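Long-range contact in cell envelope-related transcriptional attenuator domain-containing protein (Streptococcus agalactiae, PDB 3OKZ), which is of uncharacterized function but probably attaches glycopolymers to the cell wall, as LytR/CpsA/Psr proteins do: residues Thr17-Ser21 / Lys276-Lys280. Residues are numbered along the deposited sequence; the frame is centred on the assembly and turned at random.
Sequences TKPFS and KELDK
Lys-18 and Asp-279 form the salt bridge of this contact, with Lys-18 NZ donating to Asp-279 OD2 over 3.0 Å. The ammonium meets the carboxylate oxygen on its anti side, 19° out of the carboxylate plane. The lysine chain sets out with CG anti to its backbone N (chi1 -177°) and bends at chi2, which carries NZ across to the aspartate. The same oxygen also pairs with Lys-53, so two lysines share OD2, an arrangement that would be expected to stabilise the charged carboxylate.

Van der Waals contacts, partly of carbon against carbonyl or carboxylate oxygen, form the inner part of the interface. Pro-19 turns its CB toward the helix end: CB lies 3.9 Å from the Glu-277 carbonyl O, which accepts a hydrogen bond from Asn-51 ND2, and Pro-19 CG is 3.9 Å from Asp-279 OD2. Leu-278 packs by its branched end, CD1 coming to 3.4 Å from Phe-20 O and CG to 4.1 Å from Ser-21 CB.

Helix 264-277 ends here in a Schellman motif, with Asp-279 as the C-prime residue at positive phi (58°); the bond from Asp-279 N to Lys-276 O is weak. The helix end lies beside the start of strand 20-28, an inner strand of the mixed sheet in the LytR/CpsA/Psr (LCP) region of this longer protein, flanked by strands 41-51 and 111-116.

On the strand side, the CA-CB bond of Phe-20 points away from the helix end. Backbone hydrogen bonds join Phe-20 to Ile-50 and Ser-21 to Tyr-111.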
loop_
_atom_site.group_PDB
_atom_site.type_symbol
_atom_site.label_atom_id
_atom_site.label_comp_id
_atom_site.label_asym_id
_atom_site.label_seq_id
_atom_site.Cartn_x
_atom_site.Cartn_y
_atom_site.Cartn_z
ATOM N N THR A 17 -15.116 -3.850 17.233
ATOM C CA THR A 17 -15.680 -2.997 16.200
ATOM C C THR A 17 -15.202 -1.548 16.302
ATOM O O THR A 17 -15.990 -0.604 16.135
ATOM C CB THR A 17 -17.217 -3.012 16.244
ATOM O OG1 THR A 17 -17.676 -4.335 16.553
ATOM C CG2 THR A 17 -17.784 -2.611 14.883
ATOM N N LYS A 18 -13.906 -1.388 16.568
ATOM C CA LYS A 18 -13.265 -0.079 16.697
ATOM C C LYS A 18 -12.532 0.251 15.388
ATOM O O LYS A 18 -11.995 -0.646 14.731
ATOM C CB LYS A 18 -12.269 -0.119 17.861
ATOM C CG LYS A 18 -11.584 1.204 18.166
ATOM C CD LYS A 18 -12.567 2.266 18.676
ATOM C CE LYS A 18 -11.909 3.649 18.743
ATOM N NZ LYS A 18 -12.882 4.753 18.997
ATOM N N PRO A 19 -12.508 1.540 14.987
ATOM C CA PRO A 19 -11.832 1.963 13.754
ATOM C C PRO A 19 -10.407 1.423 13.730
ATOM O O PRO A 19 -9.754 1.341 14.773
ATOM C CB PRO A 19 -11.853 3.481 13.855
ATOM C CG PRO A 19 -13.104 3.745 14.593
ATOM C CD PRO A 19 -13.077 2.707 15.680
ATOM N N PHE A 20 -9.902 1.055 12.561
ATOM C CA PHE A 20 -8.554 0.533 12.555
ATOM C C PHE A 20 -7.749 0.856 11.313
ATOM O O PHE A 20 -8.284 1.348 10.320
ATOM C CB PHE A 20 -8.595 -0.968 12.787
ATOM C CG PHE A 20 -9.185 -1.742 11.644
ATOM C CD1 PHE A 20 -8.365 -2.274 10.650
ATOM C CD2 PHE A 20 -10.563 -1.951 11.564
ATOM C CE1 PHE A 20 -8.910 -3.008 9.595
ATOM C CE2 PHE A 20 -11.116 -2.687 10.507
ATOM C CZ PHE A 20 -10.291 -3.215 9.525
ATOM N N SER A 21 -6.446 0.592 11.404
ATOM C CA SER A 21 -5.519 0.830 10.308
ATOM C C SER A 21 -4.847 -0.464 9.930
ATOM O O SER A 21 -4.438 -1.246 10.787
ATOM C CB SER A 21 -4.445 1.849 10.698
ATOM O OG SER A 21 -3.544 1.343 11.675
ATOM N N LYS A 276 -6.994 11.390 12.822
ATOM C CA LYS A 276 -8.390 11.731 13.047
ATOM C C LYS A 276 -9.279 10.546 12.667
ATOM O O LYS A 276 -10.319 10.322 13.283
ATOM C CB LYS A 276 -8.796 12.952 12.222
ATOM C CG LYS A 276 -10.279 13.300 12.354
ATOM C CD LYS A 276 -10.744 14.335 11.329
ATOM C CE LYS A 276 -10.029 15.673 11.487
ATOM N NZ LYS A 276 -10.497 16.689 10.500
ATOM N N GLU A 277 -8.864 9.787 11.653
ATOM C CA GLU A 277 -9.625 8.625 11.186
ATOM C C GLU A 277 -9.653 7.493 12.202
ATOM O O GLU A 277 -10.689 6.853 12.395
ATOM C CB GLU A 277 -9.037 8.080 9.881
ATOM C CG GLU A 277 -9.147 9.022 8.715
ATOM C CD GLU A 277 -10.551 9.542 8.544
ATOM O OE1 GLU A 277 -11.500 8.746 8.724
ATOM O OE2 GLU A 277 -10.707 10.741 8.222
ATOM N N LEU A 278 -8.513 7.230 12.836
ATOM C CA LEU A 278 -8.446 6.150 13.812
ATOM C C LEU A 278 -8.821 6.614 15.215
ATOM O O LEU A 278 -8.602 5.889 16.195
ATOM C CB LEU A 278 -7.045 5.526 13.842
ATOM C CG LEU A 278 -6.485 4.806 12.608
ATOM C CD1 LEU A 278 -7.623 4.358 11.685
ATOM C CD2 LEU A 278 -5.532 5.726 11.879
ATOM N N ASP A 279 -9.404 7.810 15.309
ATOM C CA ASP A 279 -9.794 8.362 16.604
ATOM C C ASP A 279 -8.564 8.460 17.506
ATOM O O ASP A 279 -8.543 7.923 18.620
ATOM C CB ASP A 279 -10.857 7.488 17.292
ATOM C CG ASP A 279 -12.276 7.772 16.802
ATOM O OD1 ASP A 279 -12.529 8.878 16.277
ATOM O OD2 ASP A 279 -13.150 6.890 16.963
ATOM N N LYS A 280 -7.532 9.128 17.001
ATOM C CA LYS A 280 -6.297 9.333 17.752
ATOM C C LYS A 280 -6.052 10.827 17.870
ATOM O O LYS A 280 -6.460 11.601 17.013
ATOM C CB LYS A 280 -5.116 8.682 17.039
ATOM C CG LYS A 280 -5.141 7.174 17.067
ATOM C CD LYS A 280 -4.129 6.595 16.089
ATOM C CE LYS A 280 -4.076 5.089 16.188
ATOM N NZ LYS A 280 -3.542 4.658 17.500
#